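Local coordinates for protein 1H-3-hydroxy-4-oxoquinoline 2,4-dioxygenase (Pseudomonas putida, PDB 3IBT) that catalyses the cofactor-independent, ring-cleaving dioxygenation of 3-hydroxy-1H-quinolin-4-one to N-formylanthranilate and carbon monoxide in oxoquinoline degradation, at residues Arg35-Phe48 with Phe245-Arg259. Residues are numbered along the deposited sequence; the frame is centred on the assembly and turned at random.
Sequences RLFKNLAPLLARDF and FPSLENPVAVAQAIR
The backbones come nearest at Leu40 and Pro251, 5.0 Å between their CA atoms; the short, weakly bonded helix 40-44 and helix 251-259 run in roughly the same direction, their axes crossing at -43°. A water bridges the two segments, donating to Leu36 O and Ser247 O and accepting from Leu40 N. Leu40 is a knob in the hole formed by Ser247, Val254, Ala255 and Ile258. Its chi1 of 160° turns CG away from the backbone N, and the forked end of a leucine suits the hole: CD1 lies on Ala255, 3.9 Å from its CB, while CD2 reaches Val254 CG1. Small Ala255 leaves room for Leu43 CD1 as well, and Leu44 crosses Ile258 nearly at right angles, CD1 to CD1 at 3.9 Å. In this alpha/beta-hydrolase fold the seam lies against the central sheet, Leu40 and Ile258 also touching strand 23-27. Near the putative substrate site, which by similarity includes Gln32 and Thr94, Leu36 CD1 meets Leu248 CD1 at 3.6 Å. Compact Pro251 packs its ring on Asn39 CB; the Asn39 amide hydrogen-bonds Asp161 and, weakly, Leu248 O. At the other end, Arg46 grips the Asp47 carboxylate side-on through NE and NH2, and Arg259 NH1 completes the salt-bridge network, meeting Asp47 OD2 at 3.2 Å from above the carboxylate plane. Arg46 covers one face of the Arg259 guanidinium, like charges that the shared carboxylate probably helps offset, and Gln256 OE1 accepts from Arg259 NE. A leucine in place of Arg259 would probably leave Asp47 with Arg46 as its remaining cationic partner here and Gln256 OE1 without this donor.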
ATOM      1  N   ARG A  35       8.717  -2.923  -7.698  1.00 69.02           N
ATOM      2  CA  ARG A  35       9.945  -3.426  -7.065  1.00 68.52           C
ATOM      3  C   ARG A  35       9.804  -3.543  -5.522  1.00 67.65           C
ATOM      4  O   ARG A  35      10.586  -4.184  -4.839  1.00 67.05           O
ATOM      5  CB  ARG A  35      11.145  -2.557  -7.484  1.00 68.03           C
ATOM      6  CG  ARG A  35      11.354  -2.522  -8.994  1.00 69.37           C
ATOM      7  CD  ARG A  35      12.362  -1.446  -9.481  1.00 69.52           C
ATOM      8  NE  ARG A  35      11.906  -0.070  -9.221  1.00 72.95           N
ATOM      9  CZ  ARG A  35      12.685   1.019  -9.186  1.00 71.65           C
ATOM     10  NH1 ARG A  35      13.991   0.908  -9.374  1.00 71.73           N
ATOM     11  NH2 ARG A  35      12.163   2.222  -8.938  1.00 68.91           N
ATOM     12  N   LEU A  36       8.801  -2.915  -4.946  1.00 67.85           N
ATOM     13  CA  LEU A  36       8.561  -3.173  -3.537  1.00 67.79           C
ATOM     14  C   LEU A  36       8.253  -4.667  -3.377  1.00 67.72           C
ATOM     15  O   LEU A  36       8.514  -5.257  -2.334  1.00 68.87           O
ATOM     16  CB  LEU A  36       7.420  -2.315  -2.995  1.00 67.23           C
ATOM     17  CG  LEU A  36       7.117  -2.430  -1.478  1.00 69.66           C
ATOM     18  CD1 LEU A  36       8.329  -2.044  -0.608  1.00 70.29           C
ATOM     19  CD2 LEU A  36       5.915  -1.605  -1.056  1.00 67.69           C
ATOM     20  N   PHE A  37       7.714  -5.283  -4.416  1.00 67.11           N
ATOM     21  CA  PHE A  37       7.216  -6.623  -4.276  1.00 66.91           C
ATOM     22  C   PHE A  37       8.190  -7.649  -4.799  1.00 66.21           C
ATOM     23  O   PHE A  37       7.825  -8.792  -4.992  1.00 65.37           O
ATOM     24  CB  PHE A  37       5.842  -6.783  -4.949  1.00 67.71           C
ATOM     25  CG  PHE A  37       4.770  -5.901  -4.354  1.00 69.17           C
ATOM     26  CD1 PHE A  37       4.302  -4.777  -5.056  1.00 70.57           C
ATOM     27  CD2 PHE A  37       4.246  -6.166  -3.089  1.00 71.76           C
ATOM     28  CE1 PHE A  37       3.319  -3.935  -4.527  1.00 69.83           C
ATOM     29  CE2 PHE A  37       3.270  -5.316  -2.526  1.00 72.60           C
ATOM     30  CZ  PHE A  37       2.801  -4.202  -3.256  1.00 70.99           C
ATOM     31  N   LYS A  38       9.439  -7.251  -4.977  1.00 65.75           N
ATOM     32  CA  LYS A  38      10.328  -8.047  -5.786  1.00 65.85           C
ATOM     33  C   LYS A  38      10.557  -9.393  -5.151  1.00 66.10           C
ATOM     34  O   LYS A  38      10.708 -10.398  -5.884  1.00 65.10           O
ATOM     35  CB  LYS A  38      11.659  -7.335  -6.067  1.00 66.15           C
ATOM     36  CG  LYS A  38      12.566  -7.152  -4.858  1.00 65.69           C
ATOM     37  CD  LYS A  38      13.891  -6.551  -5.314  1.00 66.41           C
ATOM     38  CE  LYS A  38      14.991  -6.849  -4.291  1.00 67.52           C
ATOM     39  NZ  LYS A  38      15.974  -5.733  -4.041  1.00 66.63           N
ATOM     40  N   ASN A  39      10.562  -9.412  -3.800  1.00 66.34           N
ATOM     41  CA  ASN A  39      10.811 -10.655  -3.042  1.00 66.18           C
ATOM     42  C   ASN A  39       9.543 -11.438  -2.869  1.00 66.07           C
ATOM     43  O   ASN A  39       9.559 -12.644  -2.989  1.00 66.70           O
ATOM     44  CB  ASN A  39      11.459 -10.411  -1.683  1.00 65.60           C
ATOM     45  CG  ASN A  39      12.865  -9.844  -1.790  1.00 66.58           C
ATOM     46  OD1 ASN A  39      13.574 -10.032  -2.804  1.00 64.59           O
ATOM     47  ND2 ASN A  39      13.286  -9.125  -0.731  1.00 66.96           N
ATOM     48  N   LEU A  40       8.437 -10.746  -2.651  1.00 65.96           N
ATOM     49  CA  LEU A  40       7.166 -11.401  -2.332  1.00 66.11           C
ATOM     50  C   LEU A  40       6.434 -12.011  -3.545  1.00 66.81           C
ATOM     51  O   LEU A  40       5.823 -13.081  -3.464  1.00 67.01           O
ATOM     52  CB  LEU A  40       6.291 -10.413  -1.561  1.00 65.22           C
ATOM     53  CG  LEU A  40       4.812 -10.643  -1.504  1.00 63.91           C
ATOM     54  CD1 LEU A  40       4.549 -11.954  -0.799  1.00 64.59           C
ATOM     55  CD2 LEU A  40       4.262  -9.496  -0.792  1.00 58.54           C
ATOM     56  N   ALA A  41       6.522 -11.334  -4.676  1.00 67.77           N
ATOM     57  CA  ALA A  41       5.810 -11.762  -5.866  1.00 68.32           C
ATOM     58  C   ALA A  41       6.245 -13.113  -6.371  1.00 69.33           C
ATOM     59  O   ALA A  41       5.378 -13.947  -6.605  1.00 70.52           O
ATOM     60  CB  ALA A  41       5.868 -10.723  -6.977  1.00 67.74           C
ATOM     61  N   PRO A  42       7.568 -13.362  -6.558  1.00 69.90           N
ATOM     62  CA  PRO A  42       7.902 -14.690  -7.111  1.00 69.29           C
ATOM     63  C   PRO A  42       7.393 -15.828  -6.235  1.00 68.67           C
ATOM     64  O   PRO A  42       7.122 -16.888  -6.752  1.00 68.43           O
ATOM     65  CB  PRO A  42       9.428 -14.675  -7.164  1.00 69.04           C
ATOM     66  CG  PRO A  42       9.754 -13.239  -7.309  1.00 69.80           C
ATOM     67  CD  PRO A  42       8.798 -12.581  -6.344  1.00 70.17           C
ATOM     68  N   LEU A  43       7.213 -15.582  -4.941  1.00 68.45           N
ATOM     69  CA  LEU A  43       6.663 -16.587  -4.055  1.00 68.53           C
ATOM     70  C   LEU A  43       5.184 -16.822  -4.366  1.00 69.42           C
ATOM     71  O   LEU A  43       4.767 -17.971  -4.545  1.00 70.47           O
ATOM     72  CB  LEU A  43       6.864 -16.210  -2.582  1.00 68.21           C
ATOM     73  CG  LEU A  43       8.289 -15.932  -2.092  1.00 66.58           C
ATOM     74  CD1 LEU A  43       8.366 -15.712  -0.604  1.00 62.73           C
ATOM     75  CD2 LEU A  43       9.235 -17.059  -2.506  1.00 66.90           C
ATOM     76  N   LEU A  44       4.391 -15.755  -4.458  1.00 69.59           N
ATOM     77  CA  LEU A  44       2.959 -15.899  -4.710  1.00 69.71           C
ATOM     78  C   LEU A  44       2.641 -16.322  -6.147  1.00 70.85           C
ATOM     79  O   LEU A  44       1.462 -16.524  -6.476  1.00 71.99           O
ATOM     80  CB  LEU A  44       2.211 -14.605  -4.395  1.00 69.02           C
ATOM     81  CG  LEU A  44       2.328 -13.970  -3.008  1.00 69.06           C
ATOM     82  CD1 LEU A  44       1.774 -12.541  -2.980  1.00 66.94           C
ATOM     83  CD2 LEU A  44       1.660 -14.825  -1.958  1.00 66.51           C
ATOM     84  N   ALA A  45       3.654 -16.446  -7.009  1.00 71.30           N
ATOM     85  CA  ALA A  45       3.417 -16.800  -8.428  1.00 72.21           C
ATOM     86  C   ALA A  45       3.080 -18.288  -8.611  1.00 72.95           C
ATOM     87  O   ALA A  45       2.769 -18.757  -9.725  1.00 72.63           O
ATOM     88  CB  ALA A  45       4.592 -16.406  -9.304  1.00 72.00           C
ATOM     89  N   ARG A  46       3.129 -19.001  -7.492  1.00 73.63           N
ATOM     90  CA  ARG A  46       2.875 -20.419  -7.428  1.00 74.85           C
ATOM     91  C   ARG A  46       1.358 -20.641  -7.425  1.00 74.03           C
ATOM     92  O   ARG A  46       0.859 -21.558  -8.111  1.00 73.26           O
ATOM     93  CB  ARG A  46       3.513 -20.928  -6.124  1.00 75.17           C
ATOM     94  CG  ARG A  46       3.768 -22.449  -5.993  1.00 76.95           C
ATOM     95  CD  ARG A  46       4.168 -22.811  -4.501  1.00 77.93           C
ATOM     96  NE  ARG A  46       3.195 -22.364  -3.467  1.00 83.83           N
ATOM     97  CZ  ARG A  46       3.224 -22.694  -2.159  1.00 85.50           C
ATOM     98  NH1 ARG A  46       4.189 -23.488  -1.673  1.00 85.87           N
ATOM     99  NH2 ARG A  46       2.269 -22.239  -1.330  1.00 84.79           N
ATOM    100  N   ASP A  47       0.648 -19.778  -6.670  1.00 73.28           N
ATOM    101  CA  ASP A  47      -0.755 -19.991  -6.307  1.00 72.90           C
ATOM    102  C   ASP A  47      -1.689 -19.054  -7.003  1.00 72.65           C
ATOM    103  O   ASP A  47      -2.798 -19.432  -7.378  1.00 72.85           O
ATOM    104  CB  ASP A  47      -0.946 -19.826  -4.812  1.00 72.77           C
ATOM    105  CG  ASP A  47      -0.092 -20.778  -4.025  1.00 73.87           C
ATOM    106  OD1 ASP A  47       0.180 -21.864  -4.557  1.00 72.33           O
ATOM    107  OD2 ASP A  47       0.326 -20.452  -2.888  1.00 77.07           O
ATOM    108  N   PHE A  48      -1.210 -17.839  -7.196  1.00 72.12           N
ATOM    109  CA  PHE A  48      -2.013 -16.769  -7.709  1.00 71.86           C
ATOM    110  C   PHE A  48      -1.524 -16.245  -9.038  1.00 72.11           C
ATOM    111  O   PHE A  48      -0.380 -16.457  -9.405  1.00 71.82           O
ATOM    112  CB  PHE A  48      -1.902 -15.639  -6.755  1.00 71.25           C
ATOM    113  CG  PHE A  48      -2.378 -15.964  -5.415  1.00 71.98           C
ATOM    114  CD1 PHE A  48      -1.502 -16.410  -4.450  1.00 72.05           C
ATOM    115  CD2 PHE A  48      -3.709 -15.790  -5.089  1.00 72.25           C
ATOM    116  CE1 PHE A  48      -1.944 -16.679  -3.199  1.00 70.87           C
ATOM    117  CE2 PHE A  48      -4.156 -16.064  -3.837  1.00 71.05           C
ATOM    118  CZ  PHE A  48      -3.272 -16.508  -2.893  1.00 71.61           C
ATOM    119  N   PHE A 245       8.601  -2.116   5.736  1.00 72.99           N
ATOM    120  CA  PHE A 245       8.246  -2.863   4.496  1.00 72.59           C
ATOM    121  C   PHE A 245       8.405  -4.344   4.723  1.00 73.03           C
ATOM    122  O   PHE A 245       9.405  -4.967   4.331  1.00 73.71           O
ATOM    123  CB  PHE A 245       9.117  -2.437   3.366  1.00 71.44           C
ATOM    124  CG  PHE A 245       9.526  -1.027   3.469  1.00 71.55           C
ATOM    125  CD1 PHE A 245      10.681  -0.682   4.161  1.00 70.26           C
ATOM    126  CD2 PHE A 245       8.743  -0.018   2.896  1.00 72.30           C
ATOM    127  CE1 PHE A 245      11.089   0.663   4.275  1.00 70.31           C
ATOM    128  CE2 PHE A 245       9.126   1.323   2.984  1.00 73.70           C
ATOM    129  CZ  PHE A 245      10.313   1.673   3.688  1.00 71.66           C
ATOM    130  N   PRO A 246       7.421  -4.932   5.412  1.00 72.89           N
ATOM    131  CA  PRO A 246       7.518  -6.365   5.646  1.00 71.96           C
ATOM    132  C   PRO A 246       7.615  -7.201   4.340  1.00 71.37           C
ATOM    133  O   PRO A 246       8.105  -8.331   4.341  1.00 71.60           O
ATOM    134  CB  PRO A 246       6.234  -6.679   6.426  1.00 71.76           C
ATOM    135  CG  PRO A 246       5.353  -5.496   6.309  1.00 71.96           C
ATOM    136  CD  PRO A 246       6.213  -4.323   6.016  1.00 72.61           C
ATOM    137  N   SER A 247       7.161  -6.655   3.229  1.00 70.92           N
ATOM    138  CA  SER A 247       7.251  -7.380   1.973  1.00 70.22           C
ATOM    139  C   SER A 247       8.696  -7.486   1.497  1.00 68.69           C
ATOM    140  O   SER A 247       9.007  -8.345   0.704  1.00 67.62           O
ATOM    141  CB  SER A 247       6.430  -6.664   0.935  1.00 70.64           C
ATOM    142  OG  SER A 247       6.846  -5.295   0.911  1.00 76.69           O
ATOM    143  N   LEU A 248       9.564  -6.604   1.990  1.00 67.90           N
ATOM    144  CA  LEU A 248      10.962  -6.616   1.613  1.00 67.45           C
ATOM    145  C   LEU A 248      11.741  -7.298   2.685  1.00 68.11           C
ATOM    146  O   LEU A 248      12.511  -8.194   2.401  1.00 68.15           O
ATOM    147  CB  LEU A 248      11.486  -5.194   1.475  1.00 66.78           C
ATOM    148  CG  LEU A 248      11.148  -4.412   0.217  1.00 66.31           C
ATOM    149  CD1 LEU A 248      11.716  -2.991   0.353  1.00 66.24           C
ATOM    150  CD2 LEU A 248      11.701  -5.108  -1.015  1.00 62.64           C
ATOM    151  N   GLU A 249      11.540  -6.859   3.929  1.00 69.20           N
ATOM    152  CA  GLU A 249      12.240  -7.434   5.080  1.00 70.44           C
ATOM    153  C   GLU A 249      11.893  -8.936   5.368  1.00 70.03           C
ATOM    154  O   GLU A 249      12.761  -9.741   5.767  1.00 70.13           O
ATOM    155  CB  GLU A 249      12.008  -6.582   6.324  1.00 69.82           C
ATOM    156  CG  GLU A 249      12.973  -6.935   7.434  1.00 71.71           C
ATOM    157  CD  GLU A 249      12.692  -6.163   8.742  1.00 75.66           C
ATOM    158  OE1 GLU A 249      11.542  -5.636   8.894  1.00 76.96           O
ATOM    159  OE2 GLU A 249      13.634  -6.079   9.605  1.00 75.89           O
ATOM    160  N   ASN A 250      10.634  -9.306   5.206  1.00 69.49           N
ATOM    161  CA  ASN A 250      10.249 -10.637   5.563  1.00 70.06           C
ATOM    162  C   ASN A 250       9.328 -11.279   4.559  1.00 70.14           C
ATOM    163  O   ASN A 250       8.200 -11.641   4.901  1.00 70.81           O
ATOM    164  CB  ASN A 250       9.637 -10.664   6.949  1.00 69.88           C
ATOM    165  CG  ASN A 250      10.694 -10.617   8.063  1.00 72.25           C
ATOM    166  OD1 ASN A 250      11.667 -11.388   8.083  1.00 73.73           O
ATOM    167  ND2 ASN A 250      10.501  -9.692   9.005  1.00 74.37           N
ATOM    168  N   PRO A 251       9.819 -11.475   3.322  1.00 69.76           N
ATOM    169  CA  PRO A 251       8.902 -11.970   2.303  1.00 69.48           C
ATOM    170  C   PRO A 251       8.333 -13.344   2.666  1.00 69.57           C
ATOM    171  O   PRO A 251       7.157 -13.545   2.420  1.00 70.40           O
ATOM    172  CB  PRO A 251       9.755 -12.032   1.025  1.00 69.39           C
ATOM    173  CG  PRO A 251      11.163 -12.034   1.500  1.00 69.28           C
ATOM    174  CD  PRO A 251      11.192 -11.302   2.815  1.00 69.47           C
ATOM    175  N   VAL A 252       9.113 -14.254   3.273  1.00 68.82           N
ATOM    176  CA  VAL A 252       8.593 -15.593   3.579  1.00 67.83           C
ATOM    177  C   VAL A 252       7.407 -15.460   4.502  1.00 68.36           C
ATOM    178  O   VAL A 252       6.380 -16.132   4.316  1.00 69.05           O
ATOM    179  CB  VAL A 252       9.639 -16.529   4.211  1.00 67.94           C
ATOM    180  CG1 VAL A 252       8.985 -17.769   4.825  1.00 65.26           C
ATOM    181  CG2 VAL A 252      10.655 -16.948   3.173  1.00 67.63           C
ATOM    182  N   ALA A 253       7.511 -14.556   5.481  1.00 67.96           N
ATOM    183  CA  ALA A 253       6.421 -14.418   6.439  1.00 66.75           C
ATOM    184  C   ALA A 253       5.170 -13.850   5.759  1.00 67.41           C
ATOM    185  O   ALA A 253       4.094 -14.475   5.816  1.00 67.03           O
ATOM    186  CB  ALA A 253       6.831 -13.606   7.567  1.00 65.88           C
ATOM    187  N   VAL A 254       5.315 -12.694   5.088  1.00 67.33           N
ATOM    188  CA  VAL A 254       4.188 -12.100   4.378  1.00 66.81           C
ATOM    189  C   VAL A 254       3.509 -13.075   3.402  1.00 67.48           C
ATOM    190  O   VAL A 254       2.293 -13.095   3.295  1.00 68.04           O
ATOM    191  CB  VAL A 254       4.571 -10.824   3.654  1.00 66.48           C
ATOM    192  CG1 VAL A 254       3.374 -10.274   2.898  1.00 65.27           C
ATOM    193  CG2 VAL A 254       5.033  -9.793   4.636  1.00 65.67           C
ATOM    194  N   ALA A 255       4.275 -13.906   2.709  1.00 67.88           N
ATOM    195  CA  ALA A 255       3.682 -14.752   1.677  1.00 68.38           C
ATOM    196  C   ALA A 255       2.773 -15.753   2.361  1.00 69.62           C
ATOM    197  O   ALA A 255       1.703 -16.136   1.848  1.00 70.39           O
ATOM    198  CB  ALA A 255       4.755 -15.448   0.868  1.00 67.09           C
ATOM    199  N   GLN A 256       3.181 -16.180   3.545  1.00 70.55           N
ATOM    200  CA  GLN A 256       2.453 -17.248   4.166  1.00 71.23           C
ATOM    201  C   GLN A 256       1.133 -16.698   4.692  1.00 71.38           C
ATOM    202  O   GLN A 256       0.107 -17.393   4.674  1.00 72.94           O
ATOM    203  CB  GLN A 256       3.277 -17.897   5.263  1.00 71.49           C
ATOM    204  CG  GLN A 256       2.595 -19.119   5.825  1.00 73.90           C
ATOM    205  CD  GLN A 256       2.389 -20.190   4.761  1.00 77.22           C
ATOM    206  OE1 GLN A 256       3.105 -20.236   3.728  1.00 77.66           O
ATOM    207  NE2 GLN A 256       1.417 -21.061   5.005  1.00 76.57           N
ATOM    208  N   ALA A 257       1.156 -15.433   5.111  1.00 70.39           N
ATOM    209  CA  ALA A 257      -0.006 -14.757   5.680  1.00 69.22           C
ATOM    210  C   ALA A 257      -1.025 -14.462   4.600  1.00 68.79           C
ATOM    211  O   ALA A 257      -2.237 -14.632   4.834  1.00 68.70           O
ATOM    212  CB  ALA A 257       0.419 -13.476   6.346  1.00 68.66           C
ATOM    213  N   ILE A 258      -0.528 -14.009   3.435  1.00 67.91           N
ATOM    214  CA  ILE A 258      -1.371 -13.740   2.267  1.00 67.00           C
ATOM    215  C   ILE A 258      -1.994 -15.055   1.849  1.00 67.75           C
ATOM    216  O   ILE A 258      -3.203 -15.172   1.740  1.00 67.15           O
ATOM    217  CB  ILE A 258      -0.583 -13.102   1.109  1.00 66.36           C
ATOM    218  CG1 ILE A 258      -0.157 -11.682   1.478  1.00 63.15           C
ATOM    219  CG2 ILE A 258      -1.429 -13.068  -0.160  1.00 65.46           C
ATOM    220  CD1 ILE A 258       0.810 -11.081   0.525  1.00 58.64           C
ATOM    221  N   ARG A 259      -1.158 -16.069   1.703  1.00 69.34           N
ATOM    222  CA  ARG A 259      -1.646 -17.390   1.375  1.00 70.87           C
ATOM    223  C   ARG A 259      -2.737 -17.824   2.300  1.00 71.76           C
ATOM    224  O   ARG A 259      -3.744 -18.321   1.837  1.00 72.46           O
ATOM    225  CB  ARG A 259      -0.536 -18.405   1.445  1.00 71.03           C
ATOM    226  CG  ARG A 259      -0.226 -19.064   0.133  1.00 71.19           C
ATOM    227  CD  ARG A 259       0.695 -20.263   0.390  1.00 72.27           C
ATOM    228  NE  ARG A 259       2.064 -19.893   0.808  1.00 73.26           N
ATOM    229  CZ  ARG A 259       3.031 -19.440  -0.005  1.00 72.38           C
ATOM    230  NH1 ARG A 259       2.806 -19.243  -1.312  1.00 70.91           N
ATOM    231  NH2 ARG A 259       4.239 -19.179   0.498  1.00 71.75           N
TER
HETATM  232  O   HOH W   1       8.953  -8.125  -1.756  1.00 72.82           O